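Long-range contacts in fumarylacetoacetate hydrolase (Burkholderia xenovorans, PDB 5TI1), which probably hydrolyses fumarylacetoacetate to fumarate and acetoacetate, the last step of phenylalanine and tyrosine breakdown, using a divalent metal ion: residues B[41-45]-B[288-292]; B[93-98]-B[144-148]; B[155-161]-B[174-179]; B[303-308]-B[349-355]. All coordinates share one frame; numbering follows the deposited sequence.

Interaction 1: B[41-45]-B[288-292]; sequences NLPFG and PWIVT
Ile-290 N donates to Phe-44 O across 2.7 Å, an almost straight bond with 169° at the hydrogen. The return bond, Phe-44 N to Ile-290 O at 2.9 Å, completes a single antiparallel bridge of the hydrogen-bonded type. It joins strand 44-49, in the N-terminal family region, to strand 284-292 of the FAH C-terminal region. The segments run 134° apart end to end, well short of fully antiparallel, and no second bridge forms between them. Beyond the bridge, water takes over the backbone pairing. One water accepts from Thr-292 N at 2.7 Å and donates to Asn-41 O; a second donates to Leu-42 O and hydrogen-bonds to Thr-292 OG1, which also caps Ala-295 N in the following helix.

The side chains seal both ends of the bridge. With CG anti to its carbonyl carbon (chi1 -67°), Trp-289 swings its indole beside the bare backbone of Gly-45, whose N lies 3.6 Å from Trp-289 CZ3. The CB of Trp-289 meets Pro-43 CB at 4.0 Å, and Phe-37 adds an edge-to-face ring. At the other end Asn-41 OD1 rests against both methyls of Val-291, with CG1 at 3.7 Å, while Asn-41 ND2 is spent on Gly-431 O and Asp-36 O. Every residue here is buried. Phe-44 presents its ring edge to Thr-292, whose CG2 lies in the ring plane, 3.6 Å from both Phe-44 CD2 and CE2.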
loop_
_atom_site.group_PDB
_atom_site.type_symbol
_atom_site.label_atom_id
_atom_site.label_comp_id
_atom_site.label_asym_id
_atom_site.label_seq_id
_atom_site.Cartn_x
_atom_site.Cartn_y
_atom_site.Cartn_z
ATOM N N ASN B 41 17.329 5.709 -25.517
ATOM C CA ASN B 41 16.367 5.593 -24.430
ATOM C C ASN B 41 15.966 4.139 -24.227
ATOM O O ASN B 41 16.453 3.477 -23.303
ATOM C CB ASN B 41 15.142 6.469 -24.707
ATOM C CG ASN B 41 14.213 6.558 -23.506
ATOM O OD1 ASN B 41 14.363 5.820 -22.533
ATOM N ND2 ASN B 41 13.257 7.469 -23.568
ATOM N N LEU B 42 15.078 3.639 -25.091
ATOM C CA LEU B 42 14.549 2.282 -25.021
ATOM C C LEU B 42 13.817 2.051 -23.697
ATOM O O LEU B 42 14.220 1.192 -22.895
ATOM C CB LEU B 42 15.678 1.265 -25.214
ATOM C CG LEU B 42 16.554 1.542 -26.440
ATOM C CD1 LEU B 42 17.670 0.509 -26.577
ATOM C CD2 LEU B 42 15.703 1.602 -27.702
ATOM N N PRO B 43 12.742 2.788 -23.430
ATOM C CA PRO B 43 11.985 2.567 -22.197
ATOM C C PRO B 43 10.986 1.433 -22.367
ATOM O O PRO B 43 10.603 1.072 -23.480
ATOM C CB PRO B 43 11.266 3.901 -21.989
ATOM C CG PRO B 43 10.974 4.357 -23.411
ATOM C CD PRO B 43 12.138 3.851 -24.262
ATOM N N PHE B 44 10.548 0.885 -21.231
ATOM C CA PHE B 44 9.633 -0.251 -21.200
ATOM C C PHE B 44 8.229 0.180 -20.797
ATOM O O PHE B 44 8.057 1.028 -19.914
ATOM C CB PHE B 44 10.121 -1.332 -20.231
ATOM C CG PHE B 44 11.357 -2.038 -20.691
ATOM C CD1 PHE B 44 11.269 -3.179 -21.469
ATOM C CD2 PHE B 44 12.604 -1.562 -20.344
ATOM C CE1 PHE B 44 12.414 -3.834 -21.898
ATOM C CE2 PHE B 44 13.757 -2.211 -20.766
ATOM C CZ PHE B 44 13.659 -3.348 -21.544
ATOM N N GLY B 45 7.231 -0.436 -21.432
ATOM C CA GLY B 45 5.837 -0.198 -21.122
ATOM C C GLY B 45 4.996 -1.416 -21.445
ATOM O O GLY B 45 5.500 -2.452 -21.883
ATOM N N PRO B 288 3.420 6.369 -18.718
ATOM C CA PRO B 288 3.372 4.932 -19.028
ATOM C C PRO B 288 4.714 4.279 -19.342
ATOM O O PRO B 288 4.803 3.049 -19.270
ATOM C CB PRO B 288 2.436 4.876 -20.245
ATOM C CG PRO B 288 2.623 6.204 -20.912
ATOM C CD PRO B 288 2.882 7.197 -19.817
ATOM N N TRP B 289 5.752 5.051 -19.686
ATOM C CA TRP B 289 7.036 4.501 -20.117
ATOM C C TRP B 289 8.052 4.513 -18.971
ATOM O O TRP B 289 8.400 5.579 -18.447
ATOM C CB TRP B 289 7.595 5.282 -21.311
ATOM C CG TRP B 289 6.787 5.137 -22.570
ATOM C CD1 TRP B 289 6.046 6.109 -23.181
ATOM C CD2 TRP B 289 6.622 3.949 -23.358
ATOM N NE1 TRP B 289 5.436 5.602 -24.302
ATOM C CE2 TRP B 289 5.768 4.280 -24.434
ATOM C CE3 TRP B 289 7.111 2.641 -23.258
ATOM C CZ2 TRP B 289 5.400 3.352 -25.412
ATOM C CZ3 TRP B 289 6.739 1.717 -24.222
ATOM C CH2 TRP B 289 5.893 2.079 -25.287
ATOM N N ILE B 290 8.567 3.348 -18.609
ATOM C CA ILE B 290 9.576 3.292 -17.559
ATOM C C ILE B 290 10.931 3.448 -18.223
ATOM O O ILE B 290 11.369 2.569 -18.968
ATOM C CB ILE B 290 9.505 2.005 -16.736
ATOM C CG1 ILE B 290 8.142 1.889 -16.048
ATOM C CG2 ILE B 290 10.585 2.036 -15.683
ATOM C CD1 ILE B 290 8.029 0.679 -15.135
ATOM N N VAL B 291 11.575 4.584 -17.980
ATOM C CA VAL B 291 12.916 4.840 -18.501
ATOM C C VAL B 291 13.899 4.143 -17.572
ATOM O O VAL B 291 13.896 4.402 -16.365
ATOM C CB VAL B 291 13.198 6.348 -18.586
ATOM C CG1 VAL B 291 14.671 6.605 -18.940
ATOM C CG2 VAL B 291 12.265 7.032 -19.612
ATOM N N THR B 292 14.709 3.232 -18.118
ATOM C CA THR B 292 15.571 2.406 -17.273
ATOM C C THR B 292 16.671 3.233 -16.618
ATOM O O THR B 292 17.161 4.222 -17.170
ATOM C CB THR B 292 16.227 1.264 -18.060
ATOM O OG1 THR B 292 17.020 1.796 -19.134
ATOM C CG2 THR B 292 15.188 0.300 -18.606
HETATM O O HOH W 1 14.983 3.393 -20.844
HETATM O O HOH W 2 16.606 0.073 -21.672
#

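Interaction 2: B[93-98]-B[144-148]; sequences ALNDFI and LPVQI
Val-146 pushes its CG1 methyl into a hollow formed by Leu-94, just before the helix, and Ile-98 in its first turn, the two linked by a bond from Ile-98 N to Leu-94 O. The methyl lies 3.8 Å from Ile-98 CD1 and 4.0 Å from Leu-94 CB, and the Ile-98 and Val-146 side chains cross at about a right angle. Leu-94 in turn bends over Pro-145: its CD1 reaches Pro-145 CB at 4.0 Å, and its CB and CG lie close to Pro-145 O. That oxygen is not left to apolar neighbours, because Leu-94 N donates to it at 2.9 Å. Ala-93 is a small bump, with CB set 3.5 Å from Gln-147 N.

Asn-95 mimics a strand partner. Its OD1 accepts from Gln-147 N at 2.9 Å, and its ND2 donates to Gln-147 O at 2.8 Å on a lone pair, nearly straight at 169°. Two bonds to one residue fix the rotation of the amide.

The contact thus ties the start of helix 95-99 to the loop between strands 140-143 and 151-154. Ile-290 of strand 284-292 touches Leu-94, Pro-145 and Val-146, while Phe-44 and Ile-46 of strand 44-49 pack on Leu-94.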
loop_
_atom_site.group_PDB
_atom_site.type_symbol
_atom_site.label_atom_id
_atom_site.label_comp_id
_atom_site.label_asym_id
_atom_site.label_seq_id
_atom_site.Cartn_x
_atom_site.Cartn_y
_atom_site.Cartn_z
ATOM N N ALA B 93 1.637 -6.607 -17.188
ATOM C CA ALA B 93 2.508 -5.777 -16.376
ATOM C C ALA B 93 3.942 -6.241 -16.606
ATOM O O ALA B 93 4.182 -7.373 -17.031
ATOM C CB ALA B 93 2.141 -5.858 -14.894
ATOM N N LEU B 94 4.888 -5.349 -16.319
ATOM C CA LEU B 94 6.311 -5.615 -16.508
ATOM C C LEU B 94 6.925 -6.416 -15.370
ATOM O O LEU B 94 8.124 -6.731 -15.440
ATOM C CB LEU B 94 7.076 -4.299 -16.644
ATOM C CG LEU B 94 6.926 -3.537 -17.959
ATOM C CD1 LEU B 94 7.401 -2.098 -17.810
ATOM C CD2 LEU B 94 7.745 -4.248 -19.017
ATOM N N ASN B 95 6.147 -6.734 -14.330
ATOM C CA ASN B 95 6.714 -7.314 -13.105
ATOM C C ASN B 95 7.549 -8.553 -13.397
ATOM O O ASN B 95 8.720 -8.634 -13.004
ATOM C CB ASN B 95 5.598 -7.646 -12.113
ATOM C CG ASN B 95 4.835 -6.412 -11.658
ATOM O OD1 ASN B 95 4.429 -5.585 -12.475
ATOM N ND2 ASN B 95 4.629 -6.288 -10.349
ATOM N N ASP B 96 6.958 -9.527 -14.097
ATOM C CA ASP B 96 7.645 -10.790 -14.371
ATOM C C ASP B 96 8.957 -10.570 -15.121
ATOM O O ASP B 96 9.964 -11.223 -14.822
ATOM C CB ASP B 96 6.718 -11.718 -15.164
ATOM C CG ASP B 96 5.610 -12.320 -14.309
ATOM O OD1 ASP B 96 5.644 -12.152 -13.080
ATOM O OD2 ASP B 96 4.707 -12.964 -14.871
ATOM N N PHE B 97 8.963 -9.674 -16.115
ATOM C CA PHE B 97 10.204 -9.391 -16.832
ATOM C C PHE B 97 11.219 -8.681 -15.940
ATOM O O PHE B 97 12.410 -9.017 -15.956
ATOM C CB PHE B 97 9.924 -8.555 -18.086
ATOM C CG PHE B 97 11.157 -7.913 -18.654
ATOM C CD1 PHE B 97 12.120 -8.681 -19.281
ATOM C CD2 PHE B 97 11.370 -6.548 -18.526
ATOM C CE1 PHE B 97 13.267 -8.102 -19.800
ATOM C CE2 PHE B 97 12.519 -5.964 -19.034
ATOM C CZ PHE B 97 13.467 -6.740 -19.672
ATOM N N ILE B 98 10.770 -7.687 -15.163
ATOM C CA ILE B 98 11.667 -7.006 -14.227
ATOM C C ILE B 98 12.280 -8.004 -13.251
ATOM O O ILE B 98 13.495 -7.985 -12.993
ATOM C CB ILE B 98 10.921 -5.882 -13.484
ATOM C CG1 ILE B 98 10.558 -4.747 -14.437
ATOM C CG2 ILE B 98 11.778 -5.332 -12.374
ATOM C CD1 ILE B 98 9.520 -3.761 -13.850
ATOM N N LEU B 144 -0.962 1.098 -17.447
ATOM C CA LEU B 144 -0.105 1.144 -16.272
ATOM C C LEU B 144 1.021 0.131 -16.449
ATOM O O LEU B 144 0.760 -1.038 -16.747
ATOM C CB LEU B 144 -0.918 0.856 -15.010
ATOM C CG LEU B 144 -0.267 1.326 -13.712
ATOM C CD1 LEU B 144 -0.237 2.857 -13.686
ATOM C CD2 LEU B 144 -0.974 0.741 -12.478
ATOM N N PRO B 145 2.286 0.545 -16.357
ATOM C CA PRO B 145 3.362 -0.357 -16.775
ATOM C C PRO B 145 3.659 -1.469 -15.784
ATOM O O PRO B 145 4.241 -2.488 -16.184
ATOM C CB PRO B 145 4.564 0.582 -16.930
ATOM C CG PRO B 145 4.292 1.688 -16.011
ATOM C CD PRO B 145 2.792 1.911 -16.128
ATOM N N VAL B 146 3.283 -1.319 -14.517
ATOM C CA VAL B 146 3.568 -2.334 -13.507
ATOM C C VAL B 146 2.349 -2.513 -12.623
ATOM O O VAL B 146 1.535 -1.598 -12.470
ATOM C CB VAL B 146 4.801 -1.973 -12.639
ATOM C CG1 VAL B 146 6.081 -2.145 -13.424
ATOM C CG2 VAL B 146 4.679 -0.543 -12.103
ATOM N N GLN B 147 2.215 -3.722 -12.065
ATOM C CA GLN B 147 1.294 -3.983 -10.960
ATOM C C GLN B 147 2.018 -3.608 -9.676
ATOM O O GLN B 147 2.973 -4.283 -9.279
ATOM C CB GLN B 147 0.851 -5.445 -10.930
ATOM C CG GLN B 147 -0.218 -5.765 -9.877
ATOM C CD GLN B 147 0.334 -6.003 -8.465
ATOM O OE1 GLN B 147 1.408 -6.582 -8.286
ATOM N NE2 GLN B 147 -0.418 -5.562 -7.459
ATOM N N ILE B 148 1.575 -2.530 -9.036
ATOM C CA ILE B 148 2.332 -1.880 -7.968
ATOM C C ILE B 148 1.982 -2.559 -6.649
ATOM O O ILE B 148 0.857 -2.373 -6.147
ATOM C CB ILE B 148 2.039 -0.376 -7.929
ATOM C CG1 ILE B 148 2.377 0.243 -9.291
ATOM C CG2 ILE B 148 2.803 0.313 -6.813
ATOM C CD1 ILE B 148 1.775 1.626 -9.497
#

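Interaction 3: B[155-161]-B[174-179]; sequences YSSKEHA and ALLPNW
The indole of Trp-179 carries Ala-161 CB over one face, 3.9 Å from the centroid of its five-membered ring in a CH-pi contact. Leu-175 CD2 lies on the same face, slightly farther from the plane and also offset toward the rim, and touches Ala-161 CB at 3.5 Å. Around the indole edge come Tyr-155 CD2 and Ser-157 N. The Tyr-155 ring meets the five-membered ring rim to rim with planes 75° apart, so neither covers the other. At that edge Trp-179 NE1 donates to Tyr-155 O at 2.9 Å, nearly along the C=O axis though bent to 146° at the hydrogen, the acceptor lying slightly out of the indole plane. The six-membered end abuts the helix start, with CH2 3.3 Å from Lys-158 CA. An extended Lys-158 chain continues past the indole and brings its CE 3.6 Å from Leu-175 CD1. Ser-157 OG accepts from His-160 N, the capping bond that begins helix 158-168.

This helix start carries His-160, predicted to be the proton acceptor; Tyr-155, a predicted substrate-binding residue, has its side chain about 6 Å from the bound magnesium. Tyr-350 and Trp-351 pack on Trp-179, the latter edge-to-face, and Asn-178 ND2 bonds to Trp-269 O and Val-272 O of the second subunit. The contact folds the loop leading to strand 185-188 back onto the first turn of helix 158-168, just after strand 151-154.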
loop_
_atom_site.group_PDB
_atom_site.type_symbol
_atom_site.label_atom_id
_atom_site.label_comp_id
_atom_site.label_asym_id
_atom_site.label_seq_id
_atom_site.Cartn_x
_atom_site.Cartn_y
_atom_site.Cartn_z
ATOM N N TYR B 155 9.406 13.302 0.363
ATOM C CA TYR B 155 9.186 14.718 0.618
ATOM C C TYR B 155 10.528 15.422 0.533
ATOM O O TYR B 155 10.853 16.255 1.379
ATOM C CB TYR B 155 8.558 14.890 2.004
ATOM C CG TYR B 155 7.921 16.228 2.283
ATOM C CD1 TYR B 155 6.684 16.563 1.737
ATOM C CD2 TYR B 155 8.521 17.133 3.141
ATOM C CE1 TYR B 155 6.090 17.771 2.017
ATOM C CE2 TYR B 155 7.940 18.352 3.419
ATOM C CZ TYR B 155 6.722 18.667 2.857
ATOM O OH TYR B 155 6.139 19.879 3.134
ATOM N N SER B 156 11.329 15.068 -0.469
ATOM C CA SER B 156 12.775 15.234 -0.374
ATOM C C SER B 156 13.288 16.467 -1.109
ATOM O O SER B 156 14.477 16.520 -1.444
ATOM C CB SER B 156 13.488 13.981 -0.887
ATOM O OG SER B 156 13.215 12.844 -0.075
ATOM N N SER B 157 12.430 17.455 -1.360
ATOM C CA SER B 157 12.856 18.726 -1.942
ATOM C C SER B 157 12.998 19.766 -0.836
ATOM O O SER B 157 12.012 20.108 -0.170
ATOM C CB SER B 157 11.866 19.214 -2.998
ATOM O OG SER B 157 12.161 20.542 -3.415
ATOM N N LYS B 158 14.223 20.272 -0.649
ATOM C CA LYS B 158 14.438 21.305 0.360
ATOM C C LYS B 158 13.659 22.571 0.027
ATOM O O LYS B 158 13.074 23.198 0.917
ATOM C CB LYS B 158 15.930 21.615 0.507
ATOM C CG LYS B 158 16.234 22.485 1.710
ATOM C CD LYS B 158 17.737 22.607 1.962
ATOM C CE LYS B 158 18.022 23.396 3.232
ATOM N NZ LYS B 158 19.479 23.413 3.583
ATOM N N GLU B 159 13.636 22.959 -1.251
ATOM C CA GLU B 159 12.912 24.164 -1.653
ATOM C C GLU B 159 11.414 24.015 -1.415
ATOM O O GLU B 159 10.736 24.969 -1.008
ATOM C CB GLU B 159 13.187 24.474 -3.129
ATOM C CG GLU B 159 14.652 24.791 -3.473
ATOM C CD GLU B 159 15.504 23.543 -3.694
ATOM O OE1 GLU B 159 15.074 22.435 -3.295
ATOM O OE2 GLU B 159 16.607 23.668 -4.268
ATOM N N HIS B 160 10.878 22.826 -1.675
ATOM C CA HIS B 160 9.462 22.580 -1.427
ATOM C C HIS B 160 9.154 22.615 0.065
ATOM O O HIS B 160 8.212 23.287 0.501
ATOM C CB HIS B 160 9.058 21.238 -2.027
ATOM C CG HIS B 160 7.632 20.873 -1.760
ATOM N ND1 HIS B 160 6.582 21.443 -2.446
ATOM C CD2 HIS B 160 7.080 20.017 -0.868
ATOM C CE1 HIS B 160 5.443 20.944 -1.997
ATOM N NE2 HIS B 160 5.717 20.081 -1.037
ATOM N N ALA B 161 9.935 21.880 0.866
ATOM C CA ALA B 161 9.741 21.899 2.310
ATOM C C ALA B 161 9.923 23.298 2.870
ATOM O O ALA B 161 9.250 23.673 3.838
ATOM C CB ALA B 161 10.712 20.928 2.986
ATOM N N ALA B 174 11.113 27.326 8.710
ATOM C CA ALA B 174 10.450 26.603 7.625
ATOM C C ALA B 174 10.676 25.096 7.719
ATOM O O ALA B 174 9.761 24.310 7.453
ATOM C CB ALA B 174 10.928 27.127 6.272
ATOM N N LEU B 175 11.882 24.673 8.083
ATOM C CA LEU B 175 12.258 23.268 8.066
ATOM C C LEU B 175 12.166 22.690 9.469
ATOM O O LEU B 175 12.722 23.252 10.416
ATOM C CB LEU B 175 13.675 23.085 7.521
ATOM C CG LEU B 175 13.898 23.356 6.035
ATOM C CD1 LEU B 175 15.338 23.057 5.653
ATOM C CD2 LEU B 175 12.939 22.526 5.210
ATOM N N LEU B 176 11.455 21.571 9.598
ATOM C CA LEU B 176 11.413 20.883 10.873
ATOM C C LEU B 176 12.716 20.115 11.083
ATOM O O LEU B 176 13.337 19.655 10.121
ATOM C CB LEU B 176 10.217 19.942 10.930
ATOM C CG LEU B 176 8.886 20.701 10.988
ATOM C CD1 LEU B 176 7.693 19.778 10.754
ATOM C CD2 LEU B 176 8.766 21.417 12.329
ATOM N N PRO B 177 13.164 19.982 12.331
ATOM C CA PRO B 177 14.504 19.419 12.555
ATOM C C PRO B 177 14.689 18.022 11.977
ATOM O O PRO B 177 15.773 17.718 11.468
ATOM C CB PRO B 177 14.633 19.443 14.086
ATOM C CG PRO B 177 13.232 19.469 14.588
ATOM C CD PRO B 177 12.467 20.278 13.592
ATOM N N ASN B 178 13.669 17.165 12.001
ATOM C CA ASN B 178 13.880 15.825 11.459
ATOM C C ASN B 178 14.071 15.824 9.940
ATOM O O ASN B 178 14.579 14.835 9.400
ATOM C CB ASN B 178 12.725 14.895 11.855
ATOM C CG ASN B 178 11.378 15.368 11.328
ATOM O OD1 ASN B 178 11.229 16.516 10.917
ATOM N ND2 ASN B 178 10.387 14.485 11.361
ATOM N N TRP B 179 13.687 16.904 9.244
ATOM C CA TRP B 179 13.700 16.887 7.781
ATOM C C TRP B 179 15.120 16.762 7.225
ATOM O O TRP B 179 15.342 16.083 6.214
ATOM C CB TRP B 179 13.018 18.145 7.218
ATOM C CG TRP B 179 12.809 18.045 5.733
ATOM C CD1 TRP B 179 11.684 17.615 5.087
ATOM C CD2 TRP B 179 13.773 18.327 4.716
ATOM N NE1 TRP B 179 11.884 17.630 3.727
ATOM C CE2 TRP B 179 13.158 18.065 3.472
ATOM C CE3 TRP B 179 15.092 18.801 4.731
ATOM C CZ2 TRP B 179 13.820 18.254 2.259
ATOM C CZ3 TRP B 179 15.748 18.981 3.526
ATOM C CH2 TRP B 179 15.113 18.703 2.308
#

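Interaction 4: B[303-308]-B[349-355]; sequences QPAQDP and MYWTMAQ
The two backbones come nearest at Pro-304 and Tyr-350, 5.8 Å between CA atoms, with no strand pairing; a cis peptide before Pro-308 bends the end of the first segment. Gln-306 and Tyr-350 carry most of the contact. Gln-306 CG lies over one face of the Tyr-350 ring, a CH-pi contact 4.1 Å from the centroid. From there the extended chain points NE2 at a face of Trp-351, 3.3 Å from CE3, the amide standing steeply on the indole with planes 75° apart. Gln-306 NE2 also makes a weak bond, bent to 125°, with Tyr-350 O at 2.8 Å. That carbonyl also accepts from a water shared with Pro-304 O. Gln-306 OE1 receives Gln-355 NE2 at 3.0 Å; the two side chains approach from opposite directions, and Gln-355 NE2 has a second acceptor in Leu-314 O.

Tyr-350, with CG anti to its backbone N (chi1 -167°), carries its ring along Gln-306 toward the loop backbone, and OH accepts from Asp-307 N at 2.7 Å. Pro-304 packs CG and CD against Met-349 O, and Thr-352 CG2 meets Gln-303 CB at 3.9 Å.

Gln-355 is held by its own helix start. Thr-352 OG1, also bonded to His-316 NE2, accepts from Gln-355 N, and Thr-352 N donates to Gln-355 OE1, each at 3.1 Å, the reciprocal pair that defines a capping box at the N-terminus of helix 353-362.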
loop_
_atom_site.group_PDB
_atom_site.type_symbol
_atom_site.label_atom_id
_atom_site.label_comp_id
_atom_site.label_asym_id
_atom_site.label_seq_id
_atom_site.Cartn_x
_atom_site.Cartn_y
_atom_site.Cartn_z
ATOM N N GLN B 303 24.698 15.459 -6.569
ATOM C CA GLN B 303 23.558 15.862 -5.763
ATOM C C GLN B 303 23.908 17.078 -4.902
ATOM O O GLN B 303 25.080 17.390 -4.702
ATOM C CB GLN B 303 23.105 14.689 -4.882
ATOM C CG GLN B 303 24.148 14.206 -3.845
ATOM C CD GLN B 303 25.181 13.238 -4.415
ATOM O OE1 GLN B 303 25.223 12.986 -5.616
ATOM N NE2 GLN B 303 26.013 12.681 -3.539
ATOM N N PRO B 304 22.903 17.786 -4.383
ATOM C CA PRO B 304 23.184 18.935 -3.512
ATOM C C PRO B 304 23.980 18.548 -2.275
ATOM O O PRO B 304 23.911 17.418 -1.785
ATOM C CB PRO B 304 21.790 19.439 -3.127
ATOM C CG PRO B 304 20.916 19.030 -4.271
ATOM C CD PRO B 304 21.474 17.701 -4.739
ATOM N N ALA B 305 24.724 19.521 -1.759
ATOM C CA ALA B 305 25.471 19.336 -0.527
ATOM C C ALA B 305 24.525 19.277 0.667
ATOM O O ALA B 305 23.609 20.093 0.793
ATOM C CB ALA B 305 26.482 20.470 -0.355
ATOM N N GLN B 306 24.753 18.308 1.551
ATOM C CA GLN B 306 23.906 18.097 2.719
ATOM C C GLN B 306 24.580 18.661 3.966
ATOM O O GLN B 306 25.771 18.423 4.202
ATOM C CB GLN B 306 23.584 16.608 2.903
ATOM C CG GLN B 306 22.821 15.998 1.725
ATOM C CD GLN B 306 22.262 14.614 2.019
ATOM O OE1 GLN B 306 22.980 13.718 2.467
ATOM N NE2 GLN B 306 20.969 14.437 1.773
ATOM N N ASP B 307 23.820 19.417 4.751
ATOM C CA ASP B 307 24.309 20.005 5.992
ATOM C C ASP B 307 23.148 20.029 6.977
ATOM O O ASP B 307 22.120 20.656 6.700
ATOM C CB ASP B 307 24.871 21.412 5.748
ATOM C CG ASP B 307 25.520 22.020 6.988
ATOM O OD1 ASP B 307 25.601 21.349 8.038
ATOM O OD2 ASP B 307 25.958 23.183 6.909
ATOM N N PRO B 308 23.254 19.350 8.127
ATOM C CA PRO B 308 24.398 18.563 8.607
ATOM C C PRO B 308 24.638 17.280 7.822
ATOM O O PRO B 308 23.760 16.842 7.081
ATOM C CB PRO B 308 24.008 18.232 10.049
ATOM C CG PRO B 308 22.535 18.227 10.034
ATOM C CD PRO B 308 22.139 19.327 9.088
ATOM N N MET B 349 16.883 17.726 -5.852
ATOM C CA MET B 349 16.423 17.039 -4.649
ATOM C C MET B 349 17.550 16.872 -3.625
ATOM O O MET B 349 18.691 16.548 -3.968
ATOM C CB MET B 349 15.830 15.685 -5.023
ATOM C CG MET B 349 14.590 15.793 -5.908
ATOM S SD MET B 349 13.280 16.867 -5.245
ATOM C CE MET B 349 12.163 15.629 -4.567
ATOM N N TYR B 350 17.209 17.117 -2.357
ATOM C CA TYR B 350 18.171 17.039 -1.260
ATOM C C TYR B 350 18.504 15.593 -0.894
ATOM O O TYR B 350 19.635 15.296 -0.496
ATOM C CB TYR B 350 17.600 17.778 -0.049
ATOM C CG TYR B 350 18.569 18.062 1.076
ATOM C CD1 TYR B 350 18.734 17.163 2.122
ATOM C CD2 TYR B 350 19.289 19.247 1.112
ATOM C CE1 TYR B 350 19.613 17.431 3.170
ATOM C CE2 TYR B 350 20.165 19.525 2.150
ATOM C CZ TYR B 350 20.325 18.614 3.176
ATOM O OH TYR B 350 21.197 18.888 4.208
ATOM N N TRP B 351 17.536 14.685 -0.991
ATOM C CA TRP B 351 17.755 13.270 -0.697
ATOM C C TRP B 351 17.670 12.481 -1.995
ATOM O O TRP B 351 16.722 12.650 -2.766
ATOM C CB TRP B 351 16.730 12.739 0.314
ATOM C CG TRP B 351 16.792 13.367 1.684
ATOM C CD1 TRP B 351 15.958 14.325 2.188
ATOM C CD2 TRP B 351 17.732 13.067 2.733
ATOM N NE1 TRP B 351 16.318 14.639 3.480
ATOM C CE2 TRP B 351 17.406 13.885 3.835
ATOM C CE3 TRP B 351 18.817 12.188 2.844
ATOM C CZ2 TRP B 351 18.128 13.853 5.035
ATOM C CZ3 TRP B 351 19.536 12.158 4.040
ATOM C CH2 TRP B 351 19.184 12.982 5.118
ATOM N N THR B 352 18.650 11.619 -2.239
ATOM C CA THR B 352 18.647 10.833 -3.464
ATOM C C THR B 352 17.737 9.614 -3.333
ATOM O O THR B 352 17.275 9.258 -2.248
ATOM C CB THR B 352 20.056 10.367 -3.803
ATOM O OG1 THR B 352 20.488 9.447 -2.792
ATOM C CG2 THR B 352 20.991 11.561 -3.860
ATOM N N MET B 353 17.510 8.958 -4.477
ATOM C CA MET B 353 16.794 7.687 -4.487
ATOM C C MET B 353 17.492 6.648 -3.621
ATOM O O MET B 353 16.837 5.900 -2.888
ATOM C CB MET B 353 16.667 7.180 -5.922
ATOM C CG MET B 353 15.758 8.016 -6.805
ATOM S SD MET B 353 15.737 7.406 -8.506
ATOM C CE MET B 353 17.355 7.936 -9.075
ATOM N N ALA B 354 18.825 6.575 -3.706
ATOM C CA ALA B 354 19.565 5.628 -2.883
ATOM C C ALA B 354 19.288 5.870 -1.406
ATOM O O ALA B 354 19.013 4.932 -0.644
ATOM C CB ALA B 354 21.063 5.735 -3.184
ATOM N N GLN B 355 19.332 7.137 -0.992
ATOM C CA GLN B 355 19.105 7.453 0.410
ATOM C C GLN B 355 17.670 7.147 0.810
ATOM O O GLN B 355 17.421 6.637 1.909
ATOM C CB GLN B 355 19.456 8.913 0.668
ATOM C CG GLN B 355 20.951 9.183 0.533
ATOM C CD GLN B 355 21.292 10.646 0.670
ATOM O OE1 GLN B 355 20.604 11.515 0.117
ATOM N NE2 GLN B 355 22.363 10.935 1.406
HETATM O O HOH W 3 21.826 15.770 -1.763
#

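Interactions 1 and 2 form one continuous patch: Phe-44 and Ile-290 of the first pack on Leu-94, Phe-97 and Val-146 of the second. Interaction 1 is wholly buried and relies on backbone bonds and water; interaction 2, partly exposed, combines one backbone bond with an asparagine amide that grips Gln-147. Interactions 3 and 4 form a second patch, joined by Ser-156 O with Tyr-350 N and by Trp-179 O with Trp-351 NE1. There aromatic rings are central, buried in interaction 3 and joined in interaction 4 by glutamine amides and exposed loop residues. That patch adjoins the magnesium site and reaches the second subunit, whereas interactions 1 and 2 touch no other chain. Centres of interactions 2 and 3 stand about 32 Å apart.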